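Local coordinates for pectate lyase (PDB 1RU4), which cleaves pectate, the polygalacturonate chain of plant cell walls, by beta-elimination, and is built around a right-handed parallel beta-helix, at residues Y133-N139 and N157-N163; S263-G267 and S289-G293; Y18-N22 and G56-I60; A1-S5 and R355-G359; G67-T71 and F94-F98. All coordinates share one frame; numbering follows the deposited sequence.

Contact 1. Residues Y133-N139 and N157-N163; sequences YVIGSHN and NNGGSYN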
# COMPACT_ATOMS: atom_id res chain seq x y z
N TYR A 133 -2.73 11.53 4.72
CA TYR A 133 -2.72 11.27 6.15
C TYR A 133 -4.18 11.10 6.57
O TYR A 133 -4.98 12.04 6.50
CB TYR A 133 -2.07 12.44 6.90
CG TYR A 133 -1.68 12.13 8.33
CD1 TYR A 133 -0.40 11.66 8.63
CD2 TYR A 133 -2.56 12.33 9.39
CE1 TYR A 133 -0.01 11.40 9.94
CE2 TYR A 133 -2.19 12.07 10.71
CZ TYR A 133 -0.91 11.61 10.97
OH TYR A 133 -0.52 11.37 12.27
N VAL A 134 -4.52 9.89 7.00
CA VAL A 134 -5.90 9.53 7.27
C VAL A 134 -6.21 9.30 8.75
O VAL A 134 -5.69 8.36 9.35
CB VAL A 134 -6.29 8.25 6.49
CG1 VAL A 134 -7.77 7.96 6.63
CG2 VAL A 134 -5.90 8.40 5.02
N ILE A 135 -7.05 10.15 9.32
CA ILE A 135 -7.50 9.96 10.70
C ILE A 135 -9.00 9.66 10.76
O ILE A 135 -9.53 9.32 11.82
CB ILE A 135 -7.16 11.17 11.62
CG1 ILE A 135 -7.96 12.41 11.24
CG2 ILE A 135 -5.66 11.46 11.57
CD1 ILE A 135 -7.77 13.58 12.19
N GLY A 136 -9.66 9.79 9.61
CA GLY A 136 -11.07 9.46 9.50
C GLY A 136 -11.27 7.96 9.35
O GLY A 136 -10.31 7.19 9.31
N SER A 137 -12.53 7.54 9.22
CA SER A 137 -12.85 6.11 9.17
C SER A 137 -13.73 5.72 7.99
O SER A 137 -14.40 6.56 7.39
CB SER A 137 -13.51 5.68 10.48
OG SER A 137 -12.64 5.87 11.58
N HIS A 138 -13.72 4.43 7.66
CA HIS A 138 -14.53 3.86 6.58
C HIS A 138 -14.25 4.47 5.22
O HIS A 138 -15.13 4.55 4.36
CB HIS A 138 -16.02 3.98 6.93
CG HIS A 138 -16.41 3.25 8.17
ND1 HIS A 138 -16.54 1.88 8.22
CD2 HIS A 138 -16.70 3.70 9.42
CE1 HIS A 138 -16.89 1.51 9.44
NE2 HIS A 138 -16.99 2.59 10.19
N ASN A 139 -13.00 4.89 5.02
CA ASN A 139 -12.57 5.46 3.75
C ASN A 139 -11.95 4.38 2.87
O ASN A 139 -11.41 3.39 3.37
CB ASN A 139 -11.55 6.58 4.00
CG ASN A 139 -12.13 7.72 4.80
OD1 ASN A 139 -13.06 8.39 4.37
ND2 ASN A 139 -11.57 7.95 5.98
N ASN A 157 -3.50 6.98 11.07
CA ASN A 157 -3.07 7.24 12.44
C ASN A 157 -4.18 7.95 13.21
O ASN A 157 -5.26 8.19 12.68
CB ASN A 157 -1.81 8.12 12.40
CG ASN A 157 -0.83 7.83 13.52
OD1 ASN A 157 -1.22 7.50 14.64
ND2 ASN A 157 0.46 7.98 13.23
N ASN A 158 -3.91 8.24 14.48
CA ASN A 158 -4.80 9.02 15.34
C ASN A 158 -6.28 8.64 15.28
O ASN A 158 -7.14 9.50 15.08
CB ASN A 158 -4.61 10.51 15.05
CG ASN A 158 -3.16 10.94 15.10
OD1 ASN A 158 -2.55 11.23 14.07
ND2 ASN A 158 -2.59 10.95 16.30
N GLY A 159 -6.56 7.35 15.44
CA GLY A 159 -7.94 6.88 15.48
C GLY A 159 -8.55 6.40 14.17
O GLY A 159 -9.65 5.84 14.19
N GLY A 160 -7.87 6.63 13.05
CA GLY A 160 -8.40 6.20 11.76
C GLY A 160 -8.68 4.71 11.74
O GLY A 160 -7.78 3.91 11.99
N SER A 161 -9.92 4.34 11.43
CA SER A 161 -10.33 2.93 11.49
C SER A 161 -11.15 2.47 10.29
O SER A 161 -11.79 3.27 9.61
CB SER A 161 -11.12 2.67 12.78
OG SER A 161 -12.33 3.40 12.79
N TYR A 162 -11.14 1.15 10.07
CA TYR A 162 -11.91 0.51 9.01
C TYR A 162 -11.69 1.12 7.63
O TYR A 162 -12.62 1.29 6.85
CB TYR A 162 -13.40 0.49 9.38
CG TYR A 162 -13.65 -0.13 10.73
CD1 TYR A 162 -13.98 0.67 11.83
CD2 TYR A 162 -13.50 -1.50 10.93
CE1 TYR A 162 -14.15 0.11 13.09
CE2 TYR A 162 -13.66 -2.06 12.19
CZ TYR A 162 -13.98 -1.25 13.27
OH TYR A 162 -14.12 -1.81 14.52
N ASN A 163 -10.44 1.49 7.36
CA ASN A 163 -10.06 2.03 6.06
C ASN A 163 -9.53 0.90 5.20
O ASN A 163 -8.88 -0.02 5.70
CB ASN A 163 -9.02 3.14 6.23
CG ASN A 163 -9.56 4.33 7.00
OD1 ASN A 163 -10.48 5.01 6.54
ND2 ASN A 163 -9.00 4.58 8.17
O HOH W 1 -9.85 10.55 14.46
O HOH W 2 -11.63 8.05 12.95
O HOH W 3 -13.22 1.01 4.03

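Contact 2. Residues S263-G267 and S289-G293; sequences SVAFG and SYKNG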
# COMPACT_ATOMS: atom_id res chain seq x y z
N SER A 263 1.60 -12.59 -0.12
CA SER A 263 2.36 -11.38 -0.39
C SER A 263 3.81 -11.68 -0.74
O SER A 263 4.31 -12.78 -0.50
CB SER A 263 2.24 -10.41 0.79
OG SER A 263 0.89 -9.99 0.94
N VAL A 264 4.48 -10.69 -1.34
CA VAL A 264 5.83 -10.85 -1.87
C VAL A 264 6.77 -9.75 -1.39
O VAL A 264 6.43 -8.57 -1.43
CB VAL A 264 5.81 -10.80 -3.42
CG1 VAL A 264 7.21 -10.89 -3.98
CG2 VAL A 264 4.93 -11.91 -3.98
N ALA A 265 7.97 -10.14 -0.97
CA ALA A 265 9.01 -9.19 -0.59
C ALA A 265 10.32 -9.59 -1.24
O ALA A 265 10.74 -10.74 -1.15
CB ALA A 265 9.16 -9.14 0.92
N PHE A 266 10.97 -8.65 -1.93
CA PHE A 266 12.26 -8.94 -2.54
C PHE A 266 13.13 -7.70 -2.66
O PHE A 266 12.63 -6.57 -2.70
CB PHE A 266 12.07 -9.60 -3.93
CG PHE A 266 11.71 -8.63 -5.03
CD1 PHE A 266 12.70 -7.86 -5.66
CD2 PHE A 266 10.39 -8.49 -5.45
CE1 PHE A 266 12.38 -6.98 -6.69
CE2 PHE A 266 10.06 -7.61 -6.48
CZ PHE A 266 11.06 -6.85 -7.10
N GLY A 267 14.44 -7.91 -2.67
CA GLY A 267 15.38 -6.83 -2.90
C GLY A 267 15.44 -5.71 -1.88
O GLY A 267 16.01 -4.66 -2.16
N SER A 289 9.45 -14.69 -0.28
CA SER A 289 10.47 -13.70 0.02
C SER A 289 11.77 -14.08 -0.70
O SER A 289 12.25 -15.21 -0.55
CB SER A 289 10.69 -13.61 1.53
OG SER A 289 11.45 -12.47 1.87
N TYR A 290 12.33 -13.14 -1.45
CA TYR A 290 13.49 -13.40 -2.31
C TYR A 290 14.58 -12.33 -2.26
O TYR A 290 14.30 -11.13 -2.36
CB TYR A 290 13.00 -13.55 -3.77
CG TYR A 290 14.09 -13.63 -4.83
CD1 TYR A 290 14.89 -14.76 -4.95
CD2 TYR A 290 14.28 -12.59 -5.75
CE1 TYR A 290 15.86 -14.86 -5.95
CE2 TYR A 290 15.24 -12.68 -6.76
CZ TYR A 290 16.02 -13.82 -6.85
OH TYR A 290 16.97 -13.92 -7.84
N LYS A 291 15.82 -12.78 -2.08
CA LYS A 291 17.00 -11.93 -2.16
C LYS A 291 16.90 -10.59 -1.43
O LYS A 291 17.16 -9.53 -2.00
CB LYS A 291 17.39 -11.75 -3.63
CG LYS A 291 18.84 -11.35 -3.87
CD LYS A 291 19.29 -11.66 -5.30
CE LYS A 291 19.38 -13.16 -5.54
NZ LYS A 291 19.93 -13.50 -6.88
N ASN A 292 16.47 -10.64 -0.17
CA ASN A 292 16.48 -9.47 0.71
C ASN A 292 17.75 -9.59 1.55
O ASN A 292 18.46 -10.60 1.46
CB ASN A 292 15.27 -9.47 1.65
CG ASN A 292 13.95 -9.38 0.91
OD1 ASN A 292 13.54 -8.31 0.47
ND2 ASN A 292 13.25 -10.51 0.81
N GLY A 293 18.03 -8.59 2.38
CA GLY A 293 19.14 -8.71 3.32
C GLY A 293 18.89 -9.92 4.21
O GLY A 293 19.80 -10.71 4.48

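Contact 3. Residues Y18-N22 and G56-I60; sequences YVAPN and GTYTI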
# COMPACT_ATOMS: atom_id res chain seq x y z
N TYR A 18 -18.64 17.51 -12.80
CA TYR A 18 -17.53 17.45 -13.74
C TYR A 18 -16.45 18.47 -13.41
O TYR A 18 -16.72 19.68 -13.36
CB TYR A 18 -18.03 17.65 -15.17
CG TYR A 18 -18.86 16.50 -15.71
CD1 TYR A 18 -20.21 16.38 -15.38
CD2 TYR A 18 -18.30 15.56 -16.58
CE1 TYR A 18 -20.99 15.35 -15.91
CE2 TYR A 18 -19.07 14.53 -17.11
CZ TYR A 18 -20.40 14.43 -16.78
OH TYR A 18 -21.16 13.42 -17.32
N VAL A 19 -15.24 17.98 -13.20
CA VAL A 19 -14.10 18.80 -12.80
C VAL A 19 -12.93 18.61 -13.77
O VAL A 19 -12.74 17.52 -14.31
CB VAL A 19 -13.66 18.44 -11.36
CG1 VAL A 19 -12.34 19.11 -10.99
CG2 VAL A 19 -14.74 18.85 -10.37
N ALA A 20 -12.18 19.68 -13.99
CA ALA A 20 -10.99 19.64 -14.83
C ALA A 20 -9.95 20.59 -14.25
O ALA A 20 -10.28 21.45 -13.43
CB ALA A 20 -11.33 20.04 -16.26
N PRO A 21 -8.67 20.43 -14.63
CA PRO A 21 -7.61 21.30 -14.11
C PRO A 21 -7.86 22.79 -14.37
O PRO A 21 -7.52 23.64 -13.54
CB PRO A 21 -6.37 20.81 -14.87
CG PRO A 21 -6.65 19.35 -15.03
CD PRO A 21 -8.09 19.36 -15.46
N ASN A 22 -8.46 23.10 -15.51
CA ASN A 22 -8.77 24.49 -15.86
C ASN A 22 -10.21 24.89 -15.51
O ASN A 22 -10.71 25.90 -16.00
CB ASN A 22 -8.49 24.75 -17.35
CG ASN A 22 -9.41 23.96 -18.27
OD1 ASN A 22 -10.05 23.00 -17.86
ND2 ASN A 22 -9.46 24.37 -19.53
N GLY A 56 -5.70 13.92 -15.98
CA GLY A 56 -4.69 14.95 -16.15
C GLY A 56 -3.99 15.27 -14.85
O GLY A 56 -4.06 14.49 -13.89
N THR A 57 -3.31 16.41 -14.81
CA THR A 57 -2.58 16.85 -13.62
C THR A 57 -3.23 18.08 -13.00
O THR A 57 -3.52 19.07 -13.69
CB THR A 57 -1.10 17.17 -13.95
OG1 THR A 57 -0.47 15.99 -14.46
CG2 THR A 57 -0.36 17.63 -12.70
N TYR A 58 -3.48 17.99 -11.70
CA TYR A 58 -4.06 19.07 -10.91
C TYR A 58 -2.95 19.63 -10.04
O TYR A 58 -2.50 18.98 -9.10
CB TYR A 58 -5.22 18.52 -10.07
CG TYR A 58 -6.37 18.02 -10.91
CD1 TYR A 58 -6.29 16.81 -11.60
CD2 TYR A 58 -7.52 18.79 -11.07
CE1 TYR A 58 -7.32 16.38 -12.44
CE2 TYR A 58 -8.56 18.37 -11.90
CZ TYR A 58 -8.45 17.17 -12.58
OH TYR A 58 -9.46 16.77 -13.43
N THR A 59 -2.48 20.82 -10.39
CA THR A 59 -1.33 21.42 -9.71
C THR A 59 -1.68 22.41 -8.61
O THR A 59 -2.34 23.42 -8.85
CB THR A 59 -0.40 22.11 -10.74
OG1 THR A 59 -0.03 21.17 -11.75
CG2 THR A 59 0.87 22.63 -10.06
N ILE A 60 -1.26 22.09 -7.39
CA ILE A 60 -1.45 22.98 -6.24
C ILE A 60 -0.16 23.79 -6.09
O ILE A 60 0.92 23.22 -5.92
CB ILE A 60 -1.72 22.20 -4.93
CG1 ILE A 60 -2.98 21.33 -5.05
CG2 ILE A 60 -1.90 23.17 -3.77
CD1 ILE A 60 -2.74 19.98 -5.72

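Contact 4. Residues A1-S5 and R355-G359; sequences ADCSS and RDNDG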
# COMPACT_ATOMS: atom_id res chain seq x y z
N ALA A 1 -9.52 -5.93 -15.32
CA ALA A 1 -10.28 -5.71 -16.58
C ALA A 1 -10.08 -4.29 -17.10
O ALA A 1 -9.46 -3.45 -16.45
CB ALA A 1 -11.76 -5.98 -16.35
N ASP A 2 -10.62 -4.04 -18.29
CA ASP A 2 -10.52 -2.75 -18.96
C ASP A 2 -11.84 -1.99 -18.78
O ASP A 2 -12.85 -2.33 -19.40
CB ASP A 2 -10.23 -2.98 -20.45
CG ASP A 2 -10.11 -1.69 -21.25
OD1 ASP A 2 -10.30 -0.59 -20.71
OD2 ASP A 2 -9.82 -1.80 -22.46
N CYS A 3 -11.82 -0.96 -17.93
CA CYS A 3 -13.01 -0.14 -17.70
C CYS A 3 -12.95 1.24 -18.35
O CYS A 3 -13.67 2.15 -17.94
CB CYS A 3 -13.31 -0.01 -16.19
SG CYS A 3 -11.93 0.47 -15.10
N SER A 4 -12.14 1.38 -19.40
CA SER A 4 -11.99 2.66 -20.09
C SER A 4 -13.28 3.15 -20.76
O SER A 4 -13.44 4.35 -20.97
CB SER A 4 -10.85 2.61 -21.11
OG SER A 4 -11.10 1.66 -22.13
N SER A 5 -14.19 2.24 -21.08
CA SER A 5 -15.45 2.62 -21.73
C SER A 5 -16.51 3.13 -20.75
O SER A 5 -17.58 3.58 -21.16
CB SER A 5 -16.01 1.45 -22.53
OG SER A 5 -16.40 0.38 -21.69
N ARG A 355 -0.51 -1.87 -14.03
CA ARG A 355 -1.77 -2.48 -13.62
C ARG A 355 -2.77 -2.28 -14.75
O ARG A 355 -2.55 -1.44 -15.64
CB ARG A 355 -2.33 -1.77 -12.38
CG ARG A 355 -1.52 -1.91 -11.11
CD ARG A 355 -2.07 -0.98 -10.04
NE ARG A 355 -1.38 -1.14 -8.75
CZ ARG A 355 -1.67 -2.08 -7.86
NH1 ARG A 355 -2.64 -2.96 -8.10
NH2 ARG A 355 -1.00 -2.13 -6.72
N ASP A 356 -3.87 -3.03 -14.73
CA ASP A 356 -4.98 -2.78 -15.64
C ASP A 356 -5.50 -1.39 -15.26
O ASP A 356 -5.23 -0.91 -14.15
CB ASP A 356 -6.12 -3.78 -15.42
CG ASP A 356 -5.78 -5.18 -15.89
OD1 ASP A 356 -6.70 -6.03 -15.85
OD2 ASP A 356 -4.63 -5.45 -16.28
N ASN A 357 -6.25 -0.75 -16.15
CA ASN A 357 -6.77 0.57 -15.81
C ASN A 357 -7.84 0.53 -14.71
O ASN A 357 -8.21 1.57 -14.18
CB ASN A 357 -7.26 1.33 -17.05
CG ASN A 357 -8.34 0.59 -17.82
OD1 ASN A 357 -9.14 -0.15 -17.25
ND2 ASN A 357 -8.39 0.81 -19.13
N ASP A 358 -8.29 -0.67 -14.35
CA ASP A 358 -9.22 -0.80 -13.23
C ASP A 358 -8.49 -1.06 -11.91
O ASP A 358 -9.11 -1.15 -10.85
CB ASP A 358 -10.31 -1.87 -13.50
CG ASP A 358 -9.82 -3.32 -13.35
OD1 ASP A 358 -8.61 -3.57 -13.17
OD2 ASP A 358 -10.68 -4.22 -13.42
N GLY A 359 -7.17 -1.20 -12.00
CA GLY A 359 -6.35 -1.40 -10.82
C GLY A 359 -5.75 -2.78 -10.66
O GLY A 359 -4.79 -2.96 -9.90

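Contact 5. Residues G67-T71 and F94-F98; sequences GNTIT and FDFSF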
# COMPACT_ATOMS: atom_id res chain seq x y z
N GLY A 67 2.40 25.36 4.15
CA GLY A 67 1.71 24.15 3.73
C GLY A 67 0.64 24.45 2.70
O GLY A 67 0.12 25.57 2.65
N ASN A 68 0.30 23.47 1.86
CA ASN A 68 -0.72 23.65 0.83
C ASN A 68 -1.70 22.46 0.77
O ASN A 68 -2.32 22.20 -0.27
CB ASN A 68 -0.08 23.92 -0.53
CG ASN A 68 0.83 22.79 -0.99
OD1 ASN A 68 1.00 21.79 -0.30
ND2 ASN A 68 1.39 22.94 -2.19
N THR A 69 -1.85 21.80 1.91
CA THR A 69 -2.71 20.64 2.11
C THR A 69 -4.17 20.86 1.69
O THR A 69 -4.71 21.95 1.87
CB THR A 69 -2.72 20.26 3.61
OG1 THR A 69 -1.38 20.04 4.05
CG2 THR A 69 -3.56 19.01 3.87
N ILE A 70 -4.78 19.83 1.13
CA ILE A 70 -6.22 19.83 0.87
C ILE A 70 -6.85 18.96 1.95
O ILE A 70 -6.49 17.78 2.09
CB ILE A 70 -6.57 19.26 -0.52
CG1 ILE A 70 -5.97 20.13 -1.63
CG2 ILE A 70 -8.10 19.19 -0.69
CD1 ILE A 70 -6.21 19.59 -3.03
N THR A 71 -7.75 19.54 2.73
CA THR A 71 -8.41 18.82 3.81
C THR A 71 -9.77 18.27 3.39
O THR A 71 -10.61 18.99 2.85
CB THR A 71 -8.59 19.71 5.06
OG1 THR A 71 -7.30 20.08 5.58
CG2 THR A 71 -9.37 18.97 6.15
N PHE A 94 -2.56 14.69 -8.47
CA PHE A 94 -2.51 15.92 -7.69
C PHE A 94 -1.06 16.19 -7.29
O PHE A 94 -0.48 15.46 -6.48
CB PHE A 94 -3.41 15.80 -6.45
CG PHE A 94 -4.88 15.80 -6.77
CD1 PHE A 94 -5.47 14.69 -7.37
CD2 PHE A 94 -5.67 16.91 -6.49
CE1 PHE A 94 -6.82 14.68 -7.69
CE2 PHE A 94 -7.03 16.92 -6.81
CZ PHE A 94 -7.60 15.80 -7.41
N ASP A 95 -0.49 17.24 -7.89
CA ASP A 95 0.90 17.61 -7.68
C ASP A 95 0.99 18.81 -6.74
O ASP A 95 0.59 19.91 -7.10
CB ASP A 95 1.53 17.95 -9.05
CG ASP A 95 3.02 18.23 -8.97
OD1 ASP A 95 3.61 18.16 -7.88
OD2 ASP A 95 3.61 18.51 -10.04
N PHE A 96 1.53 18.58 -5.55
CA PHE A 96 1.64 19.63 -4.54
C PHE A 96 2.89 20.51 -4.66
O PHE A 96 3.15 21.36 -3.80
CB PHE A 96 1.46 19.04 -3.14
CG PHE A 96 0.04 18.63 -2.86
CD1 PHE A 96 -0.45 17.40 -3.31
CD2 PHE A 96 -0.83 19.49 -2.20
CE1 PHE A 96 -1.78 17.03 -3.10
CE2 PHE A 96 -2.16 19.13 -1.98
CZ PHE A 96 -2.64 17.90 -2.43
N SER A 97 3.67 20.27 -5.71
CA SER A 97 4.75 21.16 -6.15
C SER A 97 5.95 21.44 -5.25
O SER A 97 6.71 22.38 -5.53
CB SER A 97 4.14 22.49 -6.59
OG SER A 97 3.11 22.30 -7.54
N PHE A 98 6.16 20.66 -4.20
CA PHE A 98 7.31 20.91 -3.33
C PHE A 98 8.65 20.57 -3.96
O PHE A 98 8.79 19.53 -4.61
CB PHE A 98 7.18 20.13 -2.01
CG PHE A 98 6.50 20.89 -0.92
CD1 PHE A 98 5.12 21.04 -0.92
CD2 PHE A 98 7.24 21.49 0.10
CE1 PHE A 98 4.48 21.77 0.08
CE2 PHE A 98 6.61 22.21 1.10
CZ PHE A 98 5.23 22.35 1.10

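Contact 1. Residues Y133-N139 and N157-N163
N139 and N163 form two rungs of an asparagine ladder, a feature well known from the turns of parallel beta-helices and worked out here between consecutive coils. Their side chains lie alongside one another and point the same way, with amide planes only 2° apart. The backbone N of N139 donates to OD1 of N163 at 2.9 Å, while ND2 of N139 adds a weak bond to that oxygen. ND2 of N163 reaches back to O of G136 at 3.1 Å, almost exactly in its own amide plane, so both ends of this amide are held and its rotation is fixed. Both CG atoms stand beside the backbone N (chi1 -62° in N139 and -64° in N163), which keeps the rungs in step.

Among the other polar contacts, N157 N binds O of V134, H138 N binds O of S161, and the hydroxyls of S137 and S161 pair at 2.8 Å between their OG atoms. OH of Y133 donates to OD1 of N158 at 2.7 Å, meeting that oxygen in its carbonyl plane.

The aromatic contact joins H138 and Y162. Their rings are nearly parallel but slid apart, and CB of Y162, 3.9 Å from the H138 centroid, makes a CH-pi contact over the imidazole face.

Both segments turn the chain from one sheet to the next, the first leading from strand 132-134 to 140-142, the second from 154-156 to 164-166. The next rung is N196, whose OD1 accepts from N163 N; OD1 of N139 accepts from W117 N, a backbone donor of the preceding coil.

Contact 2. Residues S263-G267 and S289-G293
S289 and A265 face each other as a parallel pair, for strands 264-266 and 288-290 are equivalent rungs of successive coils in the right-handed beta-helix. CA of S289 lies 3.2 Å from O of A265 in a CA-H...O contact, and the side chains of both residues turn to the sheet face where F273 packs; the hydroxyl of S289 is held elsewhere, on O of N295. At Y290 the backbone takes over. Its N donates to O of A265 at 2.9 Å, and its own O receives G267 N at 3.2 Å. CB of Y290 meets CB of F266 at 4.1 Å on the other face, but the rings part there, that of F266 turning to meet F228 instead. K291 leaves the strand with positive phi, and its CB settles over the centre of the Y290 ring while NZ reaches Y290 OH; its O takes a weak second bond from G267 N. N292 then folds back, CG lying beside its backbone N (chi1 -63°). OD1 of N292 accepts from ND2 of N268, while ND2 of N292 binds OD1 of N295 and completes the grip on O of A265 at 3.2 Å, coming from above the carbonyl plane, 66° out of it.

Contact 3. Residues Y18-N22 and G56-I60
At the N-terminal end of the beta-helix, where strand 16-19 runs out into a turn, P21 lies over the ring of Y58 from strand 56-59, a clear case of a proline-aromatic CH-pi contact. CG of P21 sits 3.8 Å from the centroid of the Y58 ring and 14° off its normal, displaced a little toward the rim. CD of the proline follows the ring outward, 3.6 Å from CZ of Y58. The peptide ahead of the proline takes part as well, since P21 N is 3.4 Å from CE2 of Y58. V19 reaches the same atom obliquely, its CG1 lying 4.0 Å from CE2 of Y58. The tyrosine is brought there by its first torsion, which sets CG beside the backbone N (chi1 -65°) and sends the ring across to the 18-22 segment. On the strand backbone, O of T57 touches CG of P21 at 3.4 Å. One coil on, the Y58 ring meets that of F94 at a small interplanar angle. The tyrosine hydroxyl bonds to O of K54, so the phenol is fixed at its polar end by its own coil. What the two segments share is therefore dispersion and CH-pi attraction: the proline C-H bonds, those of CD next to the amide nitrogen probably most polarised, suit the electron-rich face of a phenol.

Contact 4. Residues A1-S5 and R355-G359
The amide of N357 and the carboxylate of D2 meet with their planes 58° apart. ND2 of N357 donates within its own amide plane, but it reaches OD1 of D2 at 2.8 Å from above the carboxylate plane, 54° out of it. At the other end of the amide, OD1 of N357 receives C3 N at 2.9 Å, so both polar ends of the group are gripped by the opposing segment. Two more flat groups close on the chain terminus: A1 N meets OD2 of D358 at 2.8 Å from above that carboxylate, and OD1 of D356 at 2.9 Å through its anti lone pair. These salt bridges set two carboxylates around one ammonium group, which would probably favour its protonated state. Both segments lack regular structure; the second is a type I turn from D356 to G359, and the first carries an Asx turn in which OD1 of D2 also accepts from S4 N and S4 OG. The contact joins the extreme N-terminus to a loop after strand 325-328, the last of the strands, along the outside of the beta-helix. C3 is tied by a disulfide to C89, and its SG rests 3.3 Å from CB of D358. SG stands between the backbone N and the carbonyl carbon of C3 (chi1 49°), on the side where D358 lies.

Contact 5. Residues G67-T71 and F94-F98
The N68 and F96 backbones approach no closer than 7.1 Å between CA atoms, far too wide for strand pairing. Segment 67-71 is entering strand 70-72 of one face of the beta-helix while segment 94-98 is leaving strand 92-95 of another, so the two meet at a corner, between neighbouring coils. Just past that strand the chain bends through an Asx turn, in which OD1 of D95 accepts from S97 N, and the turn presents O of F96 to the neighbouring segment.

Side chains fill the gap. CG of N68 lies between the backbone N and the carbonyl carbon (chi1 60°), which swings its amide toward the 94-98 turn: ND2 donates to O of F96 at 2.9 Å, the oxygen lying in the amide plane, and the same nitrogen also bonds to O of P61. The F96 ring comes in edge first. Its CE2 touches the backbone O of N68 at 3.5 Å, in the ring plane, while I70 crosses it at about a right angle, with CG1 at 4.0 Å from CE2 of F96. CD1 of I70 continues inward, lying 4.0 Å from CZ of F96 and 4.4 Å from CD2 of F94. Phenylalanines from consecutive inward positions thus share one aliphatic partner, and they extend the hydrophobic interior towards F110 and V124, on which F96 packs. F98, itself buried, passes N68 in the opposite direction, its ring turned 78° from the amide. Its rim carbon CE1 lies 3.5 Å from OD1 of N68, in the plane of the F98 ring.

Contacts 3, 5, 1 and 2 follow one another along the chain and along the beta-helix, while contact 4 spans all of them by bringing residues 1-5 to 355-359. Contacts 3 and 5 are neighbours, their centres about 13 Å apart; they touch directly where I60 meets D95 and S97, and strands 56-59 and 92-95 pair in parallel. Contact 1 lies about 20 Å from contact 5, centre to centre, and the strands 70-72, 132-134 and 154-156 belong to one five-stranded parallel sheet. Contact 2 is farthest from contact 3, about 38 Å between centres, on the opposite side of the chain's centre. Coil-to-coil repetition thus builds the length, and contact 4 ties the N-terminus to a loop late in the chain, along the helix flank.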